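Local coordinates for protein mini spindles (Drosophila melanogaster, PDB 5VJC) that probably binds tubulin through its HEAT-repeat TOG domains and promotes microtubule dynamics and formation of the mitotic spindle, at residues V32-E37 against R99-N104; E40-Q45 against N58-D63; E133-V138 against F173-E178; F167-V172 against E200-N205. All blocks are in the same frame, centred on the assembly; numbering follows the deposited sequence.

Interaction 1. Residues V32-E37 against R99-N104; sequences VTPREE and RFYDTN
The phenol ring of Y101 takes the P34 ring over one face and a water at its edge, the water lying in the ring plane beside the hydroxyl. P34 CD sits nearly above the centre of the six-membered ring, 3.6 Å from the centroid and 13° off the ring normal, a close CH-pi contact. P34 CG, next to it, extends the same patch toward the root of the tyrosine, at 3.8 Å from Y101 CD1. The V32 carbonyl comes in obliquely, with V32 O 3.4 Å from Y101 CE2.

That ring reaches P34 because Y101 CG lies opposite its own carbonyl carbon and beside the backbone N (chi1 -69°), which swings the phenol out of the turn toward residues 32-34. The turn follows helix 89-99 and leads to helix 105-124. Residues 32-35 are the lead-in to helix 36-48, with R35 at the N-cap position. In this all-helical TOG domain, a HEAT-repeat alpha-solenoid, the segment leading into helix 36-48 meets the turn between helices 89-99 and 105-124 at the surface.

The polar end of the tyrosine is held as well. The bridging water lies 2.7 Å from Y101 OH and donates to V32 O at 3.2 Å, while the same hydroxyl is hydrogen-bonded to H140 in helix 131-142. Within the turn, D102 OD2 lies 3.4 Å from R99 NE but well out of the guanidinium plane, an attraction of charges without a directed N-H.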
# COMPACT_ATOMS: atom_id res chain seq x y z
N VAL A 32 -12.78 -3.22 -5.72
CA VAL A 32 -12.13 -2.71 -6.91
C VAL A 32 -12.24 -1.20 -6.90
O VAL A 32 -11.25 -0.48 -7.00
CB VAL A 32 -12.78 -3.27 -8.20
CG1 VAL A 32 -12.30 -2.48 -9.42
CG2 VAL A 32 -12.47 -4.75 -8.36
N THR A 33 -13.47 -0.73 -6.77
CA THR A 33 -13.76 0.68 -6.64
C THR A 33 -14.71 0.82 -5.46
O THR A 33 -15.60 -0.00 -5.28
CB THR A 33 -14.36 1.24 -7.94
OG1 THR A 33 -13.34 1.27 -8.95
CG2 THR A 33 -14.93 2.64 -7.75
N PRO A 34 -14.49 1.84 -4.62
CA PRO A 34 -15.37 1.97 -3.45
C PRO A 34 -16.70 2.60 -3.81
O PRO A 34 -16.73 3.68 -4.40
CB PRO A 34 -14.56 2.87 -2.51
CG PRO A 34 -13.75 3.73 -3.43
CD PRO A 34 -13.41 2.85 -4.62
N ARG A 35 -17.80 1.93 -3.49
CA ARG A 35 -19.12 2.50 -3.70
C ARG A 35 -19.70 2.92 -2.36
O ARG A 35 -19.03 2.84 -1.33
CB ARG A 35 -20.01 1.51 -4.42
CG ARG A 35 -19.46 1.09 -5.78
CD ARG A 35 -19.32 2.29 -6.72
NE ARG A 35 -18.75 1.91 -8.01
CZ ARG A 35 -18.48 2.77 -8.99
NH1 ARG A 35 -18.72 4.07 -8.83
NH2 ARG A 35 -17.97 2.33 -10.14
N GLU A 36 -20.96 3.36 -2.35
CA GLU A 36 -21.51 4.08 -1.20
C GLU A 36 -21.71 3.18 0.03
O GLU A 36 -21.71 3.68 1.15
CB GLU A 36 -22.86 4.75 -1.56
CG GLU A 36 -23.39 5.66 -0.43
CD GLU A 36 -24.76 6.30 -0.72
OE1 GLU A 36 -25.74 5.55 -0.89
OE2 GLU A 36 -24.85 7.55 -0.75
N GLU A 37 -21.88 1.88 -0.17
CA GLU A 37 -22.04 0.99 0.97
C GLU A 37 -20.79 1.03 1.85
O GLU A 37 -20.89 0.88 3.06
CB GLU A 37 -22.34 -0.45 0.54
CG GLU A 37 -21.24 -1.12 -0.27
CD GLU A 37 -21.46 -1.03 -1.78
OE1 GLU A 37 -22.14 -0.08 -2.24
OE2 GLU A 37 -20.96 -1.92 -2.50
N ARG A 99 -9.86 8.20 -0.18
CA ARG A 99 -9.18 9.33 -0.81
C ARG A 99 -8.16 8.93 -1.87
O ARG A 99 -7.75 9.75 -2.69
CB ARG A 99 -8.47 10.18 0.26
CG ARG A 99 -9.46 10.98 1.10
CD ARG A 99 -10.52 11.52 0.16
NE ARG A 99 -11.78 11.86 0.80
CZ ARG A 99 -12.54 11.03 1.51
NH1 ARG A 99 -12.15 9.78 1.72
NH2 ARG A 99 -13.69 11.46 2.03
N PHE A 100 -7.74 7.67 -1.85
CA PHE A 100 -6.82 7.20 -2.89
C PHE A 100 -7.51 7.07 -4.24
O PHE A 100 -6.84 7.03 -5.27
CB PHE A 100 -6.19 5.87 -2.49
CG PHE A 100 -5.23 5.97 -1.33
CD1 PHE A 100 -4.69 7.19 -0.96
CD2 PHE A 100 -4.88 4.85 -0.60
CE1 PHE A 100 -3.80 7.29 0.11
CE2 PHE A 100 -3.99 4.94 0.48
CZ PHE A 100 -3.45 6.16 0.82
N TYR A 101 -8.84 6.99 -4.25
CA TYR A 101 -9.58 6.86 -5.51
C TYR A 101 -10.05 8.20 -6.06
O TYR A 101 -10.48 8.29 -7.21
CB TYR A 101 -10.76 5.91 -5.32
CG TYR A 101 -10.30 4.50 -5.11
CD1 TYR A 101 -9.97 4.03 -3.84
CD2 TYR A 101 -10.13 3.64 -6.19
CE1 TYR A 101 -9.53 2.74 -3.64
CE2 TYR A 101 -9.68 2.34 -6.00
CZ TYR A 101 -9.39 1.90 -4.72
OH TYR A 101 -8.95 0.62 -4.53
N ASP A 102 -9.96 9.24 -5.25
CA ASP A 102 -10.24 10.59 -5.73
C ASP A 102 -9.07 11.07 -6.56
O ASP A 102 -7.94 10.60 -6.40
CB ASP A 102 -10.53 11.54 -4.56
CG ASP A 102 -11.75 11.10 -3.72
OD1 ASP A 102 -12.50 10.19 -4.15
OD2 ASP A 102 -11.95 11.68 -2.64
N THR A 103 -9.33 12.01 -7.46
CA THR A 103 -8.33 12.41 -8.44
C THR A 103 -7.54 13.63 -8.02
O THR A 103 -6.93 14.29 -8.87
CB THR A 103 -8.97 12.72 -9.82
OG1 THR A 103 -9.89 13.80 -9.68
CG2 THR A 103 -9.70 11.50 -10.38
N ASN A 104 -7.53 13.95 -6.74
CA ASN A 104 -6.85 15.19 -6.37
C ASN A 104 -5.44 14.95 -5.85
O ASN A 104 -5.24 14.27 -4.83
CB ASN A 104 -7.66 15.96 -5.34
CG ASN A 104 -7.19 17.38 -5.22
OD1 ASN A 104 -6.24 17.67 -4.49
ND2 ASN A 104 -7.84 18.28 -5.94
O HOH W 1 -8.61 -1.75 -5.81

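Interaction 2. Residues E40-Q45 against N58-D63; sequences ELLRDQ and NMFHDD
F60 is the residue that fills this contact, with R43 and L42 of helix 36-48 receiving its ring. The phenylalanine is the first residue past helix 53-59 to leave helical geometry, and its CB points toward helix 36-48, with L42 and R43 meeting different parts of the ring.

Over one face lies the aliphatic part of R43. Its CB is 4.1 Å from the centroid of the F60 ring and 23° off the normal, displaced toward the rim where R43 CB comes within 3.8 Å of F60 CE2. With CG opposite the backbone N (chi1 -174°) and the chain extended as far as NE, the arginine runs back along the phenylalanine in the opposite sense. Its far end therefore arrives at the root of F60, R43 NH1 being 3.9 Å from F60 CB, with the guanidinium and ring planes 28° apart.

L42 meets the edge instead. Its CG lies in the ring plane, 3.8 Å from F60 CZ, and L42 CD2 stands equally close to that carbon. The two side chains cross at about a right angle. L42 is buried and also reaches L91, K94 and L98 of helix 89-99; T39 and M46, also of helix 36-48, touch F60 as well.

Two consecutive helices joined by a short turn and packed on each other are a helical hairpin, the kind of element from which HEAT-type alpha-solenoids such as TOG domains are built.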
# COMPACT_ATOMS: atom_id res chain seq x y z
N GLU A 40 -20.91 4.46 3.74
CA GLU A 40 -21.91 4.43 4.82
C GLU A 40 -21.46 3.59 6.01
O GLU A 40 -21.64 3.98 7.16
CB GLU A 40 -23.26 3.92 4.30
CG GLU A 40 -23.93 4.91 3.35
CD GLU A 40 -23.79 6.35 3.84
OE1 GLU A 40 -24.24 6.64 4.98
OE2 GLU A 40 -23.21 7.19 3.10
N LEU A 41 -20.86 2.44 5.73
CA LEU A 41 -20.27 1.62 6.79
C LEU A 41 -19.21 2.41 7.58
O LEU A 41 -19.24 2.46 8.82
CB LEU A 41 -19.64 0.36 6.20
CG LEU A 41 -18.72 -0.41 7.15
CD1 LEU A 41 -19.55 -1.01 8.29
CD2 LEU A 41 -17.99 -1.49 6.39
N LEU A 42 -18.26 3.02 6.88
CA LEU A 42 -17.21 3.76 7.58
C LEU A 42 -17.78 4.91 8.42
O LEU A 42 -17.33 5.18 9.54
CB LEU A 42 -16.17 4.31 6.59
CG LEU A 42 -15.00 5.05 7.24
CD1 LEU A 42 -14.21 4.11 8.16
CD2 LEU A 42 -14.09 5.64 6.16
N ARG A 43 -18.75 5.63 7.87
CA ARG A 43 -19.34 6.73 8.61
C ARG A 43 -20.08 6.20 9.86
O ARG A 43 -19.95 6.76 10.94
CB ARG A 43 -20.27 7.55 7.72
CG ARG A 43 -20.79 8.81 8.43
CD ARG A 43 -21.70 9.70 7.56
NE ARG A 43 -21.98 10.93 8.30
CZ ARG A 43 -21.99 12.16 7.77
NH1 ARG A 43 -21.75 12.34 6.47
NH2 ARG A 43 -22.24 13.21 8.56
N ASP A 44 -20.83 5.12 9.69
CA ASP A 44 -21.47 4.43 10.83
C ASP A 44 -20.47 4.08 11.93
O ASP A 44 -20.68 4.39 13.11
CB ASP A 44 -22.16 3.16 10.35
CG ASP A 44 -23.53 3.44 9.73
OD1 ASP A 44 -23.89 4.63 9.62
OD2 ASP A 44 -24.24 2.48 9.34
N GLN A 45 -19.36 3.45 11.55
CA GLN A 45 -18.34 3.04 12.51
C GLN A 45 -17.68 4.22 13.19
O GLN A 45 -17.34 4.14 14.37
CB GLN A 45 -17.27 2.18 11.84
CG GLN A 45 -17.76 0.79 11.44
CD GLN A 45 -16.66 -0.03 10.81
OE1 GLN A 45 -15.83 0.51 10.06
NE2 GLN A 45 -16.62 -1.32 11.12
N ASN A 58 -16.90 16.66 7.60
CA ASN A 58 -15.87 17.08 6.65
C ASN A 58 -15.26 15.91 5.88
O ASN A 58 -14.90 16.05 4.71
CB ASN A 58 -14.75 17.83 7.37
CG ASN A 58 -15.18 19.23 7.76
OD1 ASN A 58 -15.97 19.85 7.06
ND2 ASN A 58 -14.66 19.73 8.88
N MET A 59 -15.17 14.77 6.55
CA MET A 59 -14.59 13.56 5.99
C MET A 59 -15.39 13.05 4.80
O MET A 59 -14.82 12.52 3.84
CB MET A 59 -14.51 12.46 7.06
CG MET A 59 -13.29 12.57 7.95
SD MET A 59 -13.37 11.43 9.36
CE MET A 59 -11.67 11.50 9.89
N PHE A 60 -16.70 13.21 4.85
CA PHE A 60 -17.53 12.67 3.78
C PHE A 60 -18.17 13.78 2.93
O PHE A 60 -19.10 13.54 2.17
CB PHE A 60 -18.57 11.72 4.39
CG PHE A 60 -17.93 10.56 5.10
CD1 PHE A 60 -17.45 9.47 4.39
CD2 PHE A 60 -17.74 10.58 6.48
CE1 PHE A 60 -16.82 8.40 5.03
CE2 PHE A 60 -17.11 9.52 7.14
CZ PHE A 60 -16.65 8.43 6.42
N HIS A 61 -17.61 14.97 3.01
CA HIS A 61 -17.97 16.04 2.10
C HIS A 61 -17.42 15.70 0.70
O HIS A 61 -16.39 15.04 0.57
CB HIS A 61 -17.42 17.37 2.61
CG HIS A 61 -18.13 18.57 2.07
ND1 HIS A 61 -18.10 18.92 0.74
CD2 HIS A 61 -18.89 19.51 2.69
CE1 HIS A 61 -18.80 20.02 0.55
NE2 HIS A 61 -19.30 20.40 1.72
N ASP A 62 -18.11 16.13 -0.34
CA ASP A 62 -17.66 15.82 -1.70
C ASP A 62 -16.47 16.69 -2.11
O ASP A 62 -15.72 16.33 -3.00
CB ASP A 62 -18.81 15.98 -2.70
CG ASP A 62 -19.37 14.63 -3.17
OD1 ASP A 62 -19.18 13.61 -2.46
OD2 ASP A 62 -19.99 14.59 -4.25
N ASP A 63 -16.31 17.84 -1.45
CA ASP A 63 -15.31 18.83 -1.86
C ASP A 63 -13.95 18.48 -1.27
O ASP A 63 -13.79 18.45 -0.05
CB ASP A 63 -15.77 20.22 -1.42
CG ASP A 63 -14.90 21.35 -1.98
OD1 ASP A 63 -13.65 21.23 -1.94
OD2 ASP A 63 -15.47 22.36 -2.44

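Interaction 3. Residues E133-V138 against F173-E178; sequences EGSSFV and FGYVME
Packing between neighbouring helices of the TOG alpha-solenoid brings Y175 of helix 169-178 against V138 and S135 of helix 131-142. Helix 150-166 lies between these two in sequence, and its L160 and V163 also touch V138, so the valine is buried where three helices come together.

The apolar half of the contact is carried by V138 CG1, which lies 3.8 Å from Y175 CD2 and a little farther from Y175 CB. Having this methyl opposite the backbone N (chi1 -179°) points it at the base of the tyrosine. The two side chains cross at about a right angle, and the methyl approaches the ring obliquely.

At the other end the phenol reaches the serine one turn earlier. S135 OG lies near the plane of the ring at its edge, 3.0 Å from Y175 OH. The serine oxygen also has E131 as a hydrogen-bond partner within its own helix, and it accepts from a water at 2.9 Å; that water's distance to Y175 OH is too short to be trusted. A second water sits 2.8 Å from Y175 OH and donates weakly to the S135 backbone oxygen. The hydroxyl thus ends in a small polar cluster with S135 and two waters, while the base of the ring packs on the buried V138.

Around S135 in its own helix, G134 O accepts from both F137 N and V138 N, and S136 OG donates to E133 O at 2.9 Å, tilted 29° from the carbonyl plane.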
# COMPACT_ATOMS: atom_id res chain seq x y z
N GLU A 133 -6.08 -4.24 9.57
CA GLU A 133 -5.56 -2.92 9.22
C GLU A 133 -4.66 -3.00 7.97
O GLU A 133 -4.88 -2.26 7.01
CB GLU A 133 -4.82 -2.30 10.40
CG GLU A 133 -5.78 -1.87 11.51
CD GLU A 133 -5.11 -1.56 12.83
OE1 GLU A 133 -4.05 -2.16 13.13
OE2 GLU A 133 -5.65 -0.71 13.57
N GLY A 134 -3.69 -3.90 7.99
CA GLY A 134 -2.86 -4.16 6.81
C GLY A 134 -3.66 -4.48 5.55
O GLY A 134 -3.45 -3.88 4.49
N SER A 135 -4.57 -5.44 5.65
CA SER A 135 -5.37 -5.88 4.51
C SER A 135 -6.27 -4.79 3.94
O SER A 135 -6.51 -4.73 2.75
CB SER A 135 -6.25 -7.08 4.90
OG SER A 135 -5.46 -8.25 4.87
N SER A 136 -6.80 -3.95 4.82
CA SER A 136 -7.73 -2.91 4.39
C SER A 136 -7.00 -1.78 3.67
O SER A 136 -7.63 -0.99 2.96
CB SER A 136 -8.46 -2.32 5.58
OG SER A 136 -7.57 -1.49 6.30
N PHE A 137 -5.69 -1.71 3.88
CA PHE A 137 -4.94 -0.50 3.57
C PHE A 137 -3.94 -0.67 2.43
O PHE A 137 -3.98 0.09 1.48
CB PHE A 137 -4.19 -0.02 4.82
CG PHE A 137 -3.32 1.18 4.58
CD1 PHE A 137 -3.87 2.38 4.14
CD2 PHE A 137 -1.94 1.12 4.80
CE1 PHE A 137 -3.04 3.51 3.91
CE2 PHE A 137 -1.12 2.24 4.59
CZ PHE A 137 -1.67 3.43 4.15
N VAL A 138 -3.07 -1.67 2.52
CA VAL A 138 -1.96 -1.82 1.58
C VAL A 138 -2.33 -1.97 0.09
O VAL A 138 -1.70 -1.33 -0.73
CB VAL A 138 -1.06 -2.99 2.01
CG1 VAL A 138 0.14 -3.17 1.07
CG2 VAL A 138 -0.61 -2.78 3.45
N PHE A 173 4.99 -8.19 0.10
CA PHE A 173 5.54 -8.74 -1.14
C PHE A 173 4.40 -9.26 -2.01
O PHE A 173 4.35 -8.96 -3.21
CB PHE A 173 6.56 -9.85 -0.87
CG PHE A 173 7.23 -10.38 -2.13
CD1 PHE A 173 8.38 -9.78 -2.62
CD2 PHE A 173 6.70 -11.45 -2.81
CE1 PHE A 173 9.00 -10.26 -3.76
CE2 PHE A 173 7.30 -11.92 -3.97
CZ PHE A 173 8.44 -11.32 -4.44
N GLY A 174 3.50 -10.05 -1.41
CA GLY A 174 2.31 -10.55 -2.07
C GLY A 174 1.44 -9.46 -2.68
O GLY A 174 1.01 -9.59 -3.83
N TYR A 175 1.15 -8.40 -1.94
CA TYR A 175 0.35 -7.28 -2.49
C TYR A 175 1.04 -6.56 -3.65
O TYR A 175 0.39 -6.16 -4.62
CB TYR A 175 0.02 -6.28 -1.39
CG TYR A 175 -1.03 -6.78 -0.42
CD1 TYR A 175 -2.28 -7.18 -0.88
CD2 TYR A 175 -0.77 -6.84 0.93
CE1 TYR A 175 -3.26 -7.65 0.01
CE2 TYR A 175 -1.74 -7.29 1.83
CZ TYR A 175 -2.98 -7.70 1.35
OH TYR A 175 -3.96 -8.14 2.22
N VAL A 176 2.35 -6.40 -3.56
CA VAL A 176 3.10 -5.81 -4.66
C VAL A 176 3.03 -6.69 -5.90
O VAL A 176 2.83 -6.17 -7.01
CB VAL A 176 4.57 -5.57 -4.30
CG1 VAL A 176 5.33 -5.03 -5.55
CG2 VAL A 176 4.64 -4.56 -3.16
N MET A 177 3.19 -8.00 -5.69
CA MET A 177 3.05 -8.99 -6.78
C MET A 177 1.72 -8.83 -7.57
O MET A 177 1.69 -9.03 -8.79
CB MET A 177 3.14 -10.42 -6.22
CG MET A 177 4.56 -10.92 -5.91
SD MET A 177 5.67 -10.94 -7.37
CE MET A 177 4.88 -12.20 -8.38
N GLU A 178 0.65 -8.46 -6.88
CA GLU A 178 -0.67 -8.31 -7.54
C GLU A 178 -0.63 -7.20 -8.55
O GLU A 178 -1.37 -7.23 -9.54
CB GLU A 178 -1.78 -8.03 -6.53
CG GLU A 178 -2.14 -9.22 -5.67
CD GLU A 178 -2.50 -10.44 -6.51
OE1 GLU A 178 -3.37 -10.32 -7.40
OE2 GLU A 178 -1.89 -11.52 -6.29
O HOH W 2 -2.95 -9.43 4.04
O HOH W 3 -6.51 -7.77 1.18

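Interaction 4. Residues F167-V172 against E200-N205; sequences FPFVKV and ESYGMN
Y202, the residue that closes helix 185-202 after E200 and S201, lays its ring on that of F169. The rings make an offset stack, with centroids 4.2 Å apart and planes at 19°. Y202 CD1 stands over the centre of the phenylalanine ring, but F169 CG meets the tyrosine ring nearer its rim, so the overlap is slipped toward the root of F169. The closest pair is F169 CD2 and Y202 CE1 at 3.3 Å. F169 CB joins in with a CH-pi contact, 3.9 Å from the centroid of the Y202 ring.

On the partner side, F169 CG is wedged between the backbone N and the carbonyl carbon (chi1 53°), which turns the ring toward Y202. In mid-helix a ring so placed would meet the preceding turn, but F169 directly follows the N-cap P168 and has no such turn before it.

After Y202 the helix stops. G203 turns the chain with a positive phi of 72°, and M204 then packs on V237 and L240 of helix 224-241. Y202 also touches I164 of helix 150-166, and F169 touches I206 in the loop after helix 185-202, plain packing between successive parts of the alpha-solenoid.

Across the two segments the attraction is one of dispersion and ring electrostatics, so close fit of the two faces, with no directed polar bond, holds this surface contact together.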
# COMPACT_ATOMS: atom_id res chain seq x y z
N PHE A 167 4.14 -4.71 9.69
CA PHE A 167 3.20 -5.61 9.05
C PHE A 167 4.04 -6.61 8.25
O PHE A 167 5.09 -6.23 7.74
CB PHE A 167 2.23 -4.81 8.16
CG PHE A 167 1.12 -5.63 7.56
CD1 PHE A 167 0.11 -6.13 8.36
CD2 PHE A 167 1.09 -5.89 6.20
CE1 PHE A 167 -0.90 -6.90 7.81
CE2 PHE A 167 0.07 -6.65 5.65
CZ PHE A 167 -0.92 -7.16 6.45
N PRO A 168 3.62 -7.89 8.17
CA PRO A 168 4.53 -8.90 7.58
C PRO A 168 5.04 -8.59 6.17
O PRO A 168 4.24 -8.35 5.25
CB PRO A 168 3.67 -10.17 7.58
CG PRO A 168 2.75 -9.98 8.76
CD PRO A 168 2.38 -8.52 8.68
N PHE A 169 6.36 -8.60 6.00
CA PHE A 169 6.95 -8.23 4.72
C PHE A 169 6.58 -9.26 3.67
O PHE A 169 6.41 -8.90 2.52
CB PHE A 169 8.50 -8.03 4.82
CG PHE A 169 9.27 -9.19 5.41
CD1 PHE A 169 9.67 -10.26 4.61
CD2 PHE A 169 9.64 -9.18 6.74
CE1 PHE A 169 10.40 -11.33 5.15
CE2 PHE A 169 10.37 -10.24 7.30
CZ PHE A 169 10.75 -11.32 6.49
N VAL A 170 6.34 -10.51 4.06
CA VAL A 170 5.91 -11.49 3.07
C VAL A 170 4.52 -11.11 2.51
O VAL A 170 4.27 -11.22 1.30
CB VAL A 170 5.89 -12.93 3.64
CG1 VAL A 170 5.05 -13.85 2.79
CG2 VAL A 170 7.31 -13.47 3.78
N LYS A 171 3.64 -10.59 3.36
CA LYS A 171 2.31 -10.17 2.90
C LYS A 171 2.41 -8.96 1.97
O LYS A 171 1.73 -8.91 0.96
CB LYS A 171 1.40 -9.86 4.08
CG LYS A 171 1.09 -11.09 4.93
CD LYS A 171 0.05 -10.79 5.99
CE LYS A 171 -0.44 -12.08 6.64
NZ LYS A 171 -1.06 -12.99 5.62
N VAL A 172 3.27 -8.00 2.30
CA VAL A 172 3.48 -6.84 1.43
C VAL A 172 4.03 -7.27 0.08
O VAL A 172 3.57 -6.78 -0.97
CB VAL A 172 4.42 -5.81 2.08
CG1 VAL A 172 4.73 -4.67 1.10
CG2 VAL A 172 3.77 -5.26 3.36
N GLU A 200 16.27 -7.35 -2.78
CA GLU A 200 17.57 -6.88 -2.30
C GLU A 200 17.62 -6.72 -0.77
O GLU A 200 18.66 -6.94 -0.13
CB GLU A 200 17.94 -5.56 -2.98
CG GLU A 200 19.43 -5.29 -3.03
CD GLU A 200 19.76 -3.87 -3.49
OE1 GLU A 200 18.87 -3.00 -3.44
OE2 GLU A 200 20.91 -3.63 -3.92
N SER A 201 16.48 -6.37 -0.17
CA SER A 201 16.40 -6.04 1.25
C SER A 201 16.19 -7.26 2.14
O SER A 201 16.75 -7.35 3.23
CB SER A 201 15.28 -5.03 1.50
OG SER A 201 15.55 -3.82 0.82
N TYR A 202 15.38 -8.19 1.67
CA TYR A 202 14.98 -9.32 2.48
C TYR A 202 15.62 -10.62 1.99
O TYR A 202 15.54 -11.64 2.65
CB TYR A 202 13.46 -9.44 2.50
CG TYR A 202 12.81 -8.33 3.29
CD1 TYR A 202 12.70 -8.41 4.67
CD2 TYR A 202 12.35 -7.18 2.66
CE1 TYR A 202 12.13 -7.38 5.41
CE2 TYR A 202 11.76 -6.14 3.39
CZ TYR A 202 11.65 -6.26 4.77
OH TYR A 202 11.09 -5.24 5.51
N GLY A 203 16.24 -10.56 0.81
CA GLY A 203 16.79 -11.76 0.20
C GLY A 203 15.72 -12.70 -0.34
O GLY A 203 14.52 -12.41 -0.27
N MET A 204 16.16 -13.84 -0.87
CA MET A 204 15.24 -14.73 -1.58
C MET A 204 14.22 -15.41 -0.70
O MET A 204 13.30 -16.03 -1.24
CB MET A 204 16.02 -15.80 -2.35
CG MET A 204 16.86 -15.22 -3.47
SD MET A 204 15.87 -14.42 -4.75
CE MET A 204 14.65 -15.70 -5.05
N ASN A 205 14.34 -15.31 0.62
CA ASN A 205 13.29 -15.84 1.48
C ASN A 205 11.93 -15.19 1.16
O ASN A 205 10.88 -15.79 1.40
CB ASN A 205 13.60 -15.61 2.97
CG ASN A 205 14.65 -16.58 3.51
OD1 ASN A 205 15.30 -17.31 2.75
ND2 ASN A 205 14.84 -16.57 4.83

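From the N terminus, residues 32-37 open the first loop, which interaction 1 closes only at 99-104. Within that span interaction 2 closes the short hairpin of helices 36-48 and 53-59, and both contacts use helix 36-48. Interaction 3 begins afterwards, at 133-138, yet touches interaction 1 through F137 and F100. Its loop crosses that of interaction 4, because 167-172 falls before 173-178 and 200-205 after it; helix 169-178 serves both, and F167 packs on G134. Interactions 2 and 4 lie on opposite sides of the chain's centre, their centres about 34 Å apart, so the series follows the solenoid from its N-terminal helices through its middle toward helix 185-202.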